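PDB 2HPG: ABC transporter, periplasmic substrate-binding protein from Thermotoga maritima, which probably captures a small solute in the periplasm and hands it to a tripartite ATP-independent (TRAP) membrane transporter. Local coordinates for residues A[21-24]-A[25-29]; A[112-115]-A[116-119]; A[149-152]-A[153-157]; A[203-206]-A[207-211]; A[306-309]-A[310-314]. All blocks are in the same frame, centred on the assembly; numbering follows the deposited sequence. Where two conformers were deposited one is given.

Contact 1: A[21-24]-A[25-29]; sequences EPYH and QAFLK
The His24 imidazole carries Leu28 on one face: CD1 lies 3.8 Å from the ring centroid, 16° off the ring normal and shifted toward NE2, in a CH-pi contact. With CG anti to the backbone N (chi1 -171°) the imidazole stands out from the helix, Leu28 folds its CD1 back over the ring, and ND1 takes up a hydrogen bond with Gly20 N. One turn on from Tyr23, Phe27 turns its edge toward the face of the tyrosine, an offset edge-to-face pair with centroids 5.8 Å apart and planes at 72°. The touching atoms are Tyr23 CD2 and Phe27 CE2, at 3.7 Å. Trp137 on strand 130-146 adds a third ring, stacked on Phe27 and edge-to-face with Tyr23, while Tyr23 OH bonds to Asn229. With an alanine at His24, Leu28 CD1 would probably lose the surface it rests on and Gly20 N its side-chain partner. Beneath the side chains the bonds run i to i+4, from Gln25 N to Glu21 O at 3.0 Å and from Phe27 N to Tyr23 O at 2.8 Å. Glu21 is the N-cap, so this is the first two turns of helix 22-37, the crossover helix of the beta-alpha-beta unit formed with strands 9-14 and 42-47.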
loop_
_atom_site.group_PDB
_atom_site.type_symbol
_atom_site.label_atom_id
_atom_site.label_comp_id
_atom_site.label_asym_id
_atom_site.label_seq_id
_atom_site.Cartn_x
_atom_site.Cartn_y
_atom_site.Cartn_z
ATOM N N GLU A 21 -14.420 6.427 -2.575
ATOM C CA GLU A 21 -13.754 5.333 -3.270
ATOM C C GLU A 21 -13.733 4.093 -2.371
ATOM O O GLU A 21 -14.058 4.188 -1.202
ATOM C CB GLU A 21 -12.353 5.759 -3.694
ATOM C CG GLU A 21 -12.352 6.829 -4.782
ATOM C CD GLU A 21 -12.969 6.350 -6.098
ATOM O OE1 GLU A 21 -12.587 5.262 -6.582
ATOM O OE2 GLU A 21 -13.819 7.070 -6.676
ATOM N N PRO A 22 -13.390 2.914 -2.922
ATOM C CA PRO A 22 -13.489 1.648 -2.153
ATOM C C PRO A 22 -12.872 1.604 -0.761
ATOM O O PRO A 22 -13.474 1.025 0.152
ATOM C CB PRO A 22 -12.825 0.631 -3.083
ATOM C CG PRO A 22 -13.121 1.165 -4.446
ATOM C CD PRO A 22 -12.946 2.654 -4.303
ATOM N N TYR A 23 -11.690 2.182 -0.590
ATOM C CA TYR A 23 -11.044 2.206 0.719
ATOM C C TYR A 23 -11.892 2.942 1.729
ATOM O O TYR A 23 -12.169 2.434 2.809
ATOM C CB TYR A 23 -9.658 2.873 0.634
ATOM C CG TYR A 23 -8.485 1.911 0.681
ATOM C CD1 TYR A 23 -8.522 0.706 0.007
ATOM C CD2 TYR A 23 -7.352 2.219 1.403
ATOM C CE1 TYR A 23 -7.458 -0.186 0.060
ATOM C CE2 TYR A 23 -6.276 1.343 1.457
ATOM C CZ TYR A 23 -6.339 0.139 0.774
ATOM O OH TYR A 23 -5.264 -0.725 0.809
ATOM N N HIS A 24 -12.311 4.151 1.363
ATOM C CA HIS A 24 -13.159 4.960 2.219
ATOM C C HIS A 24 -14.414 4.196 2.584
ATOM O O HIS A 24 -14.801 4.138 3.754
ATOM C CB HIS A 24 -13.530 6.266 1.508
ATOM C CG HIS A 24 -14.229 7.259 2.378
ATOM N ND1 HIS A 24 -15.074 8.209 1.866
ATOM C CD2 HIS A 24 -14.206 7.464 3.716
ATOM C CE1 HIS A 24 -15.561 8.946 2.846
ATOM N NE2 HIS A 24 -15.051 8.513 3.981
ATOM N N GLN A 25 -15.035 3.586 1.584
ATOM C CA GLN A 25 -16.235 2.792 1.803
ATOM C C GLN A 25 -16.004 1.712 2.851
ATOM O O GLN A 25 -16.861 1.452 3.709
ATOM C CB GLN A 25 -16.656 2.123 0.502
ATOM C CG GLN A 25 -17.359 3.019 -0.447
ATOM C CD GLN A 25 -17.741 2.315 -1.731
ATOM O OE1 GLN A 25 -18.725 1.563 -1.770
ATOM N NE2 GLN A 25 -16.982 2.570 -2.803
ATOM N N ALA A 26 -14.840 1.078 2.749
ATOM C CA ALA A 26 -14.489 -0.058 3.578
ATOM C C ALA A 26 -14.170 0.390 4.997
ATOM O O ALA A 26 -14.493 -0.309 5.953
ATOM C CB ALA A 26 -13.306 -0.814 2.973
ATOM N N PHE A 27 -13.499 1.538 5.138
ATOM C CA PHE A 27 -13.242 2.093 6.471
ATOM C C PHE A 27 -14.536 2.496 7.167
ATOM O O PHE A 27 -14.631 2.348 8.368
ATOM C CB PHE A 27 -12.263 3.279 6.427
ATOM C CG PHE A 27 -10.827 2.885 6.176
ATOM C CD1 PHE A 27 -10.043 2.355 7.183
ATOM C CD2 PHE A 27 -10.263 3.048 4.935
ATOM C CE1 PHE A 27 -8.720 2.007 6.949
ATOM C CE2 PHE A 27 -8.945 2.706 4.698
ATOM C CZ PHE A 27 -8.176 2.172 5.718
ATOM N N LEU A 28 -15.523 3.002 6.416
ATOM C CA LEU A 28 -16.828 3.345 6.972
ATOM C C LEU A 28 -17.600 2.106 7.453
ATOM O O LEU A 28 -18.305 2.160 8.456
ATOM C CB LEU A 28 -17.662 4.126 5.953
ATOM C CG LEU A 28 -17.116 5.524 5.603
ATOM C CD1 LEU A 28 -17.785 6.069 4.358
ATOM C CD2 LEU A 28 -17.292 6.496 6.792
ATOM N N LYS A 29 -17.468 1.006 6.718
ATOM C CA LYS A 29 -18.011 -0.301 7.124
ATOM C C LYS A 29 -17.364 -0.790 8.392
ATOM O O LYS A 29 -18.039 -1.296 9.285
ATOM C CB LYS A 29 -17.777 -1.354 6.035
ATOM C CG LYS A 29 -18.749 -1.311 4.868
ATOM C CD LYS A 29 -18.591 -2.569 3.960
ATOM C CE LYS A 29 -19.024 -3.873 4.685
ATOM N NZ LYS A 29 -18.931 -5.137 3.856
#

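Contact 2: A[112-115]-A[116-119]; sequences KQSP and TMQK
Lys112 meets the following helix through its backbone, its CA lying 4.1 Å from CG of Met117, a selenomethionine in the crystal. Its own side chain runs the other way, to a salt bridge with Asp254. Gln113 comes next, and the flat end of Gln118 lies alongside its backbone: NE2 of Gln118 is 3.5 Å from Gln113 CA, packing without a hydrogen bond. Gln118 reaches back this far because its chain is extended beyond CG (chi2 162°).

Ser114 was modelled in two conformers. In the one described here its OG stands between the backbone N and the carbonyl carbon (chi1 76°), a setting that aims it along the chain at Met117 N, from which it accepts a hydrogen bond of 2.9 Å with an N-H...O angle of 152°. This is an N-cap: the serine hydroxyl takes the place of a carbonyl for an amide in the first turn of helix 115-128. In this conformer OG is also hydrogen-bonded to Ile111 O, which would link the cap to the end of helix 101-112. The serine carbonyl receives Gln118 N at 3.0 Å in an almost straight bond.

Pro115 follows as the first helical residue. Its ring leaves no N-H to be satisfied at this early position, and its carbonyl accepts from Lys119 N at 2.8 Å. Beside it, Thr116 OG1 bonds to Glu317 of helix 308-318, while the bent end of Met117 packs on Ile84 and Met87.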
loop_
_atom_site.group_PDB
_atom_site.type_symbol
_atom_site.label_atom_id
_atom_site.label_comp_id
_atom_site.label_asym_id
_atom_site.label_seq_id
_atom_site.Cartn_x
_atom_site.Cartn_y
_atom_site.Cartn_z
ATOM N N LYS A 112 1.718 -12.612 9.163
ATOM C CA LYS A 112 1.254 -12.064 10.432
ATOM C C LYS A 112 1.575 -12.993 11.595
ATOM O O LYS A 112 2.066 -12.552 12.620
ATOM C CB LYS A 112 -0.239 -11.796 10.408
ATOM C CG LYS A 112 -0.731 -11.086 11.664
ATOM C CD LYS A 112 -2.218 -10.850 11.583
ATOM C CE LYS A 112 -2.913 -10.843 12.952
ATOM N NZ LYS A 112 -4.364 -11.132 12.753
ATOM N N GLN A 113 1.309 -14.281 11.425
ATOM C CA GLN A 113 1.603 -15.242 12.480
ATOM C C GLN A 113 3.079 -15.655 12.553
ATOM O O GLN A 113 3.456 -16.420 13.432
ATOM C CB GLN A 113 0.659 -16.444 12.397
ATOM C CG GLN A 113 0.751 -17.256 11.144
ATOM C CD GLN A 113 -0.492 -18.092 10.901
ATOM O OE1 GLN A 113 -1.615 -17.568 10.832
ATOM N NE2 GLN A 113 -0.300 -19.401 10.765
ATOM N N SER A 114 3.930 -15.121 11.680
ATOM C CA SER A 114 5.373 -15.387 11.696
ATOM C C SER A 114 6.012 -14.796 12.946
ATOM O O SER A 114 5.750 -13.633 13.262
ATOM C CB SER A 114 6.058 -14.773 10.451
ATOM O OG SER A 114 6.227 -13.347 10.525
ATOM N N PRO A 115 6.870 -15.553 13.650
ATOM C CA PRO A 115 7.659 -14.976 14.734
ATOM C C PRO A 115 8.368 -13.666 14.369
ATOM O O PRO A 115 8.390 -12.731 15.176
ATOM C CB PRO A 115 8.706 -16.066 15.021
ATOM C CG PRO A 115 8.044 -17.331 14.636
ATOM C CD PRO A 115 7.108 -17.005 13.510
ATOM N N THR A 116 8.961 -13.606 13.179
ATOM C CA THR A 116 9.685 -12.409 12.746
ATOM C C THR A 116 8.772 -11.178 12.619
ATOM O O THR A 116 9.142 -10.099 13.070
ATOM C CB THR A 116 10.405 -12.629 11.410
ATOM O OG1 THR A 116 11.362 -13.678 11.565
ATOM C CG2 THR A 116 11.118 -11.360 10.962
HETATM N N MSE A 117 7.593 -11.330 12.016
HETATM C CA MSE A 117 6.664 -10.200 11.929
HETATM C C MSE A 117 6.229 -9.809 13.338
HETATM O O MSE A 117 6.223 -8.629 13.689
HETATM C CB MSE A 117 5.430 -10.528 11.082
HETATM C CG MSE A 117 4.350 -9.420 11.029
HETATM SE SE MSE A 117 4.988 -7.642 10.469
HETATM C CE MSE A 117 5.910 -8.137 8.867
ATOM N N GLN A 118 5.867 -10.794 14.151
ATOM C CA GLN A 118 5.484 -10.497 15.530
ATOM C C GLN A 118 6.583 -9.730 16.269
ATOM O O GLN A 118 6.292 -8.812 17.051
ATOM C CB GLN A 118 5.078 -11.761 16.268
ATOM C CG GLN A 118 3.682 -12.222 15.875
ATOM C CD GLN A 118 3.419 -13.664 16.240
ATOM O OE1 GLN A 118 4.239 -14.319 16.904
ATOM N NE2 GLN A 118 2.276 -14.182 15.797
ATOM N N LYS A 119 7.840 -10.068 15.996
ATOM C CA LYS A 119 8.950 -9.316 16.555
ATOM C C LYS A 119 8.891 -7.854 16.116
ATOM O O LYS A 119 8.854 -6.951 16.949
ATOM C CB LYS A 119 10.296 -9.913 16.149
ATOM C CG LYS A 119 11.485 -9.082 16.617
ATOM C CD LYS A 119 12.812 -9.708 16.260
ATOM C CE LYS A 119 13.193 -9.411 14.816
ATOM N NZ LYS A 119 14.402 -10.176 14.369
#

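Contact 3: A[149-152]-A[153-157]; sequences PIRK and PEDLN
Asp155 OD2 is gripped by two backbone amides from across the turn. Arg151 N comes in at 2.9 Å on the anti lone pair, with an N-H...O angle of 166°, whereas Lys152 N, at 3.2 Å, meets the same oxygen from above the carboxylate plane. In return Asp155 N donates to Lys152 O at 3.0 Å, approaching well out of the carbonyl plane and holding the aspartate by its main chain too. CG of Asp155 lies anti to its own carbonyl carbon (chi1 -69°), which points the carboxylate back at the two amides.

The Lys152 side chain crosses that of Asp155 at about a right angle, its CG 3.4 Å from Asp155 OD2. Farther along, its NZ forms a salt bridge with Glu154 OE1 at 3.4 Å, its hydrogen bond weak, the two side chains running side by side. On the buried side the tip of Ile150, CD1, packs against Leu156 CD2 at 3.8 Å and also touches Asp155 CB.

Further out, Lys148 NZ bonds to Asp155 O, Ser220 OG is hydrogen-bonded to Ile150 N, and Pro153 rests on Phe294 of helix 291-305. Leu156 N to Pro153 O and Asn157 N to Glu154 O continue the i to i+3 bonding. The arrangement is a beta turn at 152-155, extended by these turns and pinned by a carboxylate over two amides, between strands 130-146 and 160-162.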
loop_
_atom_site.group_PDB
_atom_site.type_symbol
_atom_site.label_atom_id
_atom_site.label_comp_id
_atom_site.label_asym_id
_atom_site.label_seq_id
_atom_site.Cartn_x
_atom_site.Cartn_y
_atom_site.Cartn_z
ATOM N N PRO A 149 6.106 1.469 -24.858
ATOM C CA PRO A 149 5.858 0.157 -24.238
ATOM C C PRO A 149 7.050 -0.321 -23.410
ATOM O O PRO A 149 8.177 -0.103 -23.814
ATOM C CB PRO A 149 5.676 -0.786 -25.423
ATOM C CG PRO A 149 5.705 0.022 -26.631
ATOM C CD PRO A 149 6.044 1.422 -26.323
ATOM N N ILE A 150 6.783 -0.972 -22.279
ATOM C CA ILE A 150 7.836 -1.481 -21.395
ATOM C C ILE A 150 7.676 -3.003 -21.340
ATOM O O ILE A 150 6.703 -3.518 -20.795
ATOM C CB ILE A 150 7.740 -0.856 -19.960
ATOM C CG1 ILE A 150 7.794 0.680 -20.005
ATOM C CG2 ILE A 150 8.794 -1.474 -19.004
ATOM C CD1 ILE A 150 9.004 1.295 -20.728
ATOM N N ARG A 151 8.615 -3.714 -21.961
ATOM C CA ARG A 151 8.606 -5.179 -22.000
ATOM C C ARG A 151 9.802 -5.828 -21.313
ATOM O O ARG A 151 9.738 -7.001 -20.958
ATOM C CB ARG A 151 8.591 -5.662 -23.446
ATOM C CG ARG A 151 7.402 -5.171 -24.249
ATOM C CD ARG A 151 7.336 -5.841 -25.594
ATOM N NE ARG A 151 6.132 -5.445 -26.319
ATOM C CZ ARG A 151 6.007 -4.341 -27.046
ATOM N NH1 ARG A 151 7.007 -3.486 -27.176
ATOM N NH2 ARG A 151 4.860 -4.097 -27.660
ATOM N N LYS A 152 10.880 -5.068 -21.167
ATOM C CA LYS A 152 12.120 -5.504 -20.511
ATOM C C LYS A 152 12.747 -4.295 -19.787
ATOM O O LYS A 152 12.448 -3.156 -20.120
ATOM C CB LYS A 152 13.111 -6.027 -21.556
ATOM C CG LYS A 152 13.456 -4.985 -22.608
ATOM C CD LYS A 152 14.314 -5.538 -23.726
ATOM C CE LYS A 152 14.332 -4.593 -24.918
ATOM N NZ LYS A 152 15.725 -4.535 -25.447
ATOM N N PRO A 153 13.608 -4.539 -18.782
ATOM C CA PRO A 153 14.244 -3.451 -18.039
ATOM C C PRO A 153 14.875 -2.354 -18.893
ATOM O O PRO A 153 14.761 -1.186 -18.568
ATOM C CB PRO A 153 15.309 -4.184 -17.212
ATOM C CG PRO A 153 14.722 -5.500 -16.961
ATOM C CD PRO A 153 13.970 -5.857 -18.226
ATOM N N GLU A 154 15.527 -2.730 -19.991
ATOM C CA GLU A 154 16.248 -1.767 -20.829
ATOM C C GLU A 154 15.341 -0.663 -21.370
ATOM O O GLU A 154 15.815 0.442 -21.675
ATOM C CB GLU A 154 16.932 -2.504 -21.990
ATOM C CG GLU A 154 17.870 -1.631 -22.847
ATOM C CD GLU A 154 17.144 -0.818 -23.939
ATOM O OE1 GLU A 154 16.106 -1.295 -24.497
ATOM O OE2 GLU A 154 17.617 0.318 -24.224
ATOM N N ASP A 155 14.046 -0.973 -21.508
ATOM C CA ASP A 155 13.047 -0.033 -22.039
ATOM C C ASP A 155 12.794 1.152 -21.111
ATOM O O ASP A 155 12.281 2.184 -21.556
ATOM C CB ASP A 155 11.713 -0.745 -22.259
ATOM C CG ASP A 155 11.762 -1.751 -23.382
ATOM O OD1 ASP A 155 12.588 -1.575 -24.275
ATOM O OD2 ASP A 155 10.979 -2.720 -23.372
ATOM N N LEU A 156 13.139 0.994 -19.827
ATOM C CA LEU A 156 13.032 2.076 -18.844
ATOM C C LEU A 156 14.232 3.026 -18.815
ATOM O O LEU A 156 14.110 4.143 -18.309
ATOM C CB LEU A 156 12.823 1.498 -17.456
ATOM C CG LEU A 156 11.502 0.785 -17.203
ATOM C CD1 LEU A 156 11.597 -0.004 -15.900
ATOM C CD2 LEU A 156 10.310 1.792 -17.205
ATOM N N ASN A 157 15.370 2.589 -19.369
ATOM C CA ASN A 157 16.601 3.399 -19.389
ATOM C C ASN A 157 16.325 4.827 -19.799
ATOM O O ASN A 157 15.719 5.079 -20.846
ATOM C CB ASN A 157 17.651 2.815 -20.340
ATOM C CG ASN A 157 18.947 3.633 -20.358
ATOM O OD1 ASN A 157 19.351 4.174 -21.391
ATOM N ND2 ASN A 157 19.590 3.732 -19.208
#

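Contact 4: A[203-206]-A[207-211]; sequences TYAN and VYNGG
Four backbone bonds of the i to i+4 kind join the two halves. Val207 N, Tyr208 N and Asn209 N reach the carbonyls of Thr203, Tyr204 and Ala205 in turn, and Gly210 N closes the series on Asn206 O at 3.0 Å.

Capping comes at both ends. At the start, Thr203 is the N-cap, its OG1 accepting from Asn206 N at 3.1 Å in a nearly straight bond (164°); the chi1 of 66° aims the hydroxyl at that amide. The two amides between them, Tyr204 N and Ala205 N, donate to the two carboxylate oxygens of Glu269 on helix 243-278. At the far end, Gly211 adopts positive phi, and Gly211 N to Tyr208 O is one of the two bonds back into the last turn that make this a Schellman motif. Helix 204-209 is therefore only about a turn and a half, capped at both termini, following strand 199-202.

The rest is packing of side chains over carbonyls. Val207 CG2 sits 3.3 Å from Thr203 O, since the branch lies anti to its own carbonyl carbon, beside the backbone N. On the next residue, Tyr208 CB rests 3.3 Å from Tyr204 O while its ring leads away toward Lys275 and Lys279. Asn209 folds its amide back over Ala205 O, close but badly angled for a hydrogen bond. On the buried side, Tyr204 OH bonds to Glu221 and Val207 packs against Met219, Val145 and Met281.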
loop_
_atom_site.group_PDB
_atom_site.type_symbol
_atom_site.label_atom_id
_atom_site.label_comp_id
_atom_site.label_asym_id
_atom_site.label_seq_id
_atom_site.Cartn_x
_atom_site.Cartn_y
_atom_site.Cartn_z
ATOM N N THR A 203 -1.986 1.912 -10.290
ATOM C CA THR A 203 -3.065 0.984 -10.555
ATOM C C THR A 203 -3.974 1.545 -11.656
ATOM O O THR A 203 -3.899 2.721 -11.963
ATOM C CB THR A 203 -3.919 0.830 -9.317
ATOM O OG1 THR A 203 -4.559 2.075 -9.060
ATOM C CG2 THR A 203 -3.042 0.432 -8.121
ATOM N N TYR A 204 -4.828 0.697 -12.237
ATOM C CA TYR A 204 -5.754 1.131 -13.281
ATOM C C TYR A 204 -6.772 2.149 -12.735
ATOM O O TYR A 204 -7.179 3.071 -13.437
ATOM C CB TYR A 204 -6.480 -0.083 -13.882
ATOM C CG TYR A 204 -5.686 -0.892 -14.919
ATOM C CD1 TYR A 204 -5.586 -0.461 -16.226
ATOM C CD2 TYR A 204 -5.073 -2.105 -14.585
ATOM C CE1 TYR A 204 -4.944 -1.200 -17.169
ATOM C CE2 TYR A 204 -4.401 -2.851 -15.542
ATOM C CZ TYR A 204 -4.329 -2.379 -16.828
ATOM O OH TYR A 204 -3.660 -3.068 -17.827
ATOM N N ALA A 205 -7.202 1.977 -11.489
ATOM C CA ALA A 205 -8.099 2.951 -10.829
ATOM C C ALA A 205 -7.454 4.334 -10.758
ATOM O O ALA A 205 -8.087 5.336 -11.071
ATOM C CB ALA A 205 -8.466 2.468 -9.422
ATOM N N ASN A 206 -6.190 4.381 -10.338
ATOM C CA ASN A 206 -5.449 5.651 -10.263
ATOM C C ASN A 206 -5.383 6.287 -11.642
ATOM O O ASN A 206 -5.621 7.490 -11.808
ATOM C CB ASN A 206 -3.990 5.430 -9.829
ATOM C CG ASN A 206 -3.826 4.972 -8.385
ATOM O OD1 ASN A 206 -4.683 5.195 -7.523
ATOM N ND2 ASN A 206 -2.705 4.317 -8.117
ATOM N N VAL A 207 -5.018 5.486 -12.640
ATOM C CA VAL A 207 -4.868 5.997 -14.006
ATOM C C VAL A 207 -6.213 6.489 -14.524
ATOM O O VAL A 207 -6.306 7.575 -15.095
ATOM C CB VAL A 207 -4.308 4.936 -14.969
ATOM C CG1 VAL A 207 -4.365 5.441 -16.434
ATOM C CG2 VAL A 207 -2.867 4.551 -14.564
ATOM N N TYR A 208 -7.266 5.709 -14.318
ATOM C CA TYR A 208 -8.574 6.109 -14.838
ATOM C C TYR A 208 -9.154 7.356 -14.132
ATOM O O TYR A 208 -9.637 8.317 -14.779
ATOM C CB TYR A 208 -9.584 4.965 -14.747
ATOM C CG TYR A 208 -10.906 5.332 -15.439
ATOM C CD1 TYR A 208 -11.022 5.259 -16.808
ATOM C CD2 TYR A 208 -12.012 5.757 -14.701
ATOM C CE1 TYR A 208 -12.217 5.610 -17.455
ATOM C CE2 TYR A 208 -13.211 6.111 -15.325
ATOM C CZ TYR A 208 -13.299 6.029 -16.712
ATOM O OH TYR A 208 -14.480 6.361 -17.388
ATOM N N ASN A 209 -9.177 7.316 -12.810
ATOM C CA ASN A 209 -9.750 8.412 -12.024
ATOM C C ASN A 209 -8.944 9.708 -12.176
ATOM O O ASN A 209 -9.488 10.784 -12.053
ATOM C CB ASN A 209 -9.865 8.016 -10.555
ATOM C CG ASN A 209 -10.933 6.955 -10.321
ATOM O OD1 ASN A 209 -11.966 6.939 -10.993
ATOM N ND2 ASN A 209 -10.702 6.085 -9.353
ATOM N N GLY A 210 -7.650 9.603 -12.427
ATOM C CA GLY A 210 -6.846 10.793 -12.714
ATOM C C GLY A 210 -6.910 11.306 -14.151
ATOM O O GLY A 210 -6.235 12.317 -14.484
ATOM N N GLY A 211 -7.672 10.610 -15.006
ATOM C CA GLY A 211 -7.767 10.924 -16.428
ATOM C C GLY A 211 -6.426 10.903 -17.110
ATOM O O GLY A 211 -6.205 11.591 -18.102
#

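Contact 5: A[306-309]-A[310-314]; sequences GLEN and ALNQL
The first turns of helix 308-318, close to the C-terminus, start directly after a Schellman motif that ends helix 291-305. There Glu308 lies side by side with Leu311 and crosses Asn312 at a slant. CG of Glu308 is anti to the backbone N (chi1 -171°) and the chain then bends at chi2, turning the carboxylate beside the Leu311 and Asn312 side chains: OE2 comes to 3.8 Å from Leu311 CD2 and 3.7 Å from Asn312 ND2. The carboxylate and amide planes stand 69° apart, and the pair is packing rather than a bond; OE2 also has a long, weak ion pair with Lys299. A leucine in place of Glu308 would probably leave Lys299 without this charge and the amide of Asn312 without its polar neighbour.

The backbone bonds are regular: Asn312 N to Glu308 O at 3.0 Å is almost straight (177°), and Gln313 N to Asn309 O measures 2.8 Å. Before them, Leu307, the N-cap residue, offers its carbonyl to Leu311 N at 3.1 Å. A water at the junction donates to Gly306 O at 2.6 Å and accepts from Ala310 N at 3.0 Å; Gly306 O also accepts from Lys82 NZ. Leu311 packs on Phe92, Phe95 and Tyr302 on the buried side. The arrangement is a Schellman C-cap on helix 291-305 running straight into the N-terminus of helix 308-318, with a water bridging the two.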
loop_
_atom_site.group_PDB
_atom_site.type_symbol
_atom_site.label_atom_id
_atom_site.label_comp_id
_atom_site.label_asym_id
_atom_site.label_seq_id
_atom_site.Cartn_x
_atom_site.Cartn_y
_atom_site.Cartn_z
ATOM N N GLY A 306 19.512 -2.969 2.337
ATOM C CA GLY A 306 19.833 -3.877 3.436
ATOM C C GLY A 306 18.660 -4.700 3.928
ATOM O O GLY A 306 18.544 -4.957 5.136
ATOM N N LEU A 307 17.809 -5.141 3.001
ATOM C CA LEU A 307 16.560 -5.841 3.331
ATOM C C LEU A 307 16.456 -7.258 2.777
ATOM O O LEU A 307 15.417 -7.903 2.913
ATOM C CB LEU A 307 15.357 -5.017 2.850
ATOM C CG LEU A 307 15.280 -3.615 3.454
ATOM C CD1 LEU A 307 14.228 -2.758 2.770
ATOM C CD2 LEU A 307 15.024 -3.721 4.946
ATOM N N GLU A 308 17.529 -7.764 2.180
ATOM C CA GLU A 308 17.514 -9.127 1.623
ATOM C C GLU A 308 17.422 -10.186 2.739
ATOM O O GLU A 308 16.645 -11.142 2.642
ATOM C CB GLU A 308 18.736 -9.328 0.711
ATOM C CG GLU A 308 18.744 -10.628 -0.115
ATOM C CD GLU A 308 17.571 -10.788 -1.103
ATOM O OE1 GLU A 308 17.085 -9.786 -1.685
ATOM O OE2 GLU A 308 17.159 -11.954 -1.315
ATOM N N ASN A 309 18.168 -9.988 3.825
ATOM C CA ASN A 309 18.025 -10.868 4.997
ATOM C C ASN A 309 16.596 -10.886 5.503
ATOM O O ASN A 309 16.052 -11.958 5.820
ATOM C CB ASN A 309 18.986 -10.462 6.132
ATOM C CG ASN A 309 20.360 -11.116 6.007
ATOM O OD1 ASN A 309 20.489 -12.213 5.457
ATOM N ND2 ASN A 309 21.388 -10.450 6.532
ATOM N N ALA A 310 15.974 -9.704 5.551
ATOM C CA ALA A 310 14.572 -9.582 5.976
ATOM C C ALA A 310 13.637 -10.429 5.135
ATOM O O ALA A 310 12.766 -11.095 5.666
ATOM C CB ALA A 310 14.126 -8.108 5.943
ATOM N N LEU A 311 13.805 -10.380 3.814
ATOM C CA LEU A 311 12.982 -11.182 2.878
ATOM C C LEU A 311 13.164 -12.684 3.123
ATOM O O LEU A 311 12.203 -13.442 3.291
ATOM C CB LEU A 311 13.364 -10.838 1.428
ATOM C CG LEU A 311 12.727 -11.666 0.299
ATOM C CD1 LEU A 311 11.239 -11.402 0.208
ATOM C CD2 LEU A 311 13.403 -11.381 -1.028
ATOM N N ASN A 312 14.421 -13.096 3.150
ATOM C CA ASN A 312 14.793 -14.501 3.379
ATOM C C ASN A 312 14.244 -15.031 4.694
ATOM O O ASN A 312 13.692 -16.153 4.763
ATOM C CB ASN A 312 16.315 -14.629 3.335
ATOM C CG ASN A 312 16.862 -14.490 1.928
ATOM O OD1 ASN A 312 16.286 -15.035 0.984
ATOM N ND2 ASN A 312 17.960 -13.755 1.773
ATOM N N GLN A 313 14.354 -14.201 5.729
ATOM C CA GLN A 313 13.805 -14.555 7.021
ATOM C C GLN A 313 12.313 -14.787 6.935
ATOM O O GLN A 313 11.814 -15.745 7.498
ATOM C CB GLN A 313 14.124 -13.491 8.070
ATOM C CG GLN A 313 13.829 -13.971 9.489
ATOM C CD GLN A 313 14.616 -15.239 9.879
ATOM O OE1 GLN A 313 15.845 -15.280 9.762
ATOM N NE2 GLN A 313 13.904 -16.263 10.351
ATOM N N LEU A 314 11.595 -13.934 6.211
ATOM C CA LEU A 314 10.153 -14.143 6.014
ATOM C C LEU A 314 9.836 -15.388 5.159
ATOM O O LEU A 314 8.858 -16.110 5.431
ATOM C CB LEU A 314 9.490 -12.889 5.407
ATOM C CG LEU A 314 9.182 -11.725 6.365
ATOM C CD1 LEU A 314 8.619 -10.506 5.608
ATOM C CD2 LEU A 314 8.215 -12.167 7.478
HETATM O O HOH W 1 17.604 -7.213 6.144
#

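Overall arrangement
In chain order, contacts 1 to 5 follow one another without overlap, and each concerns a helix start or a tight turn. Contacts 1 and 4 meet where Glu21 packs on Asn209, their centres 18 Å apart, and both lie against the long helix 243-278. Contacts 2 and 5 are closer, 13 Å between centres, because helices 115-128 and 308-318 touch through Thr116 with Gln313 and Ser114 with Leu314. Contact 3 stands apart, about 11 Å from contact 4 at the nearest atoms and packed on helix 291-305. Contacts 1 and 3, 1 and 5, 2 and 4, and 4 and 5 fall on opposite sides of the chain's centre. They are probably separate local structures of the solute-binding fold rather than one site.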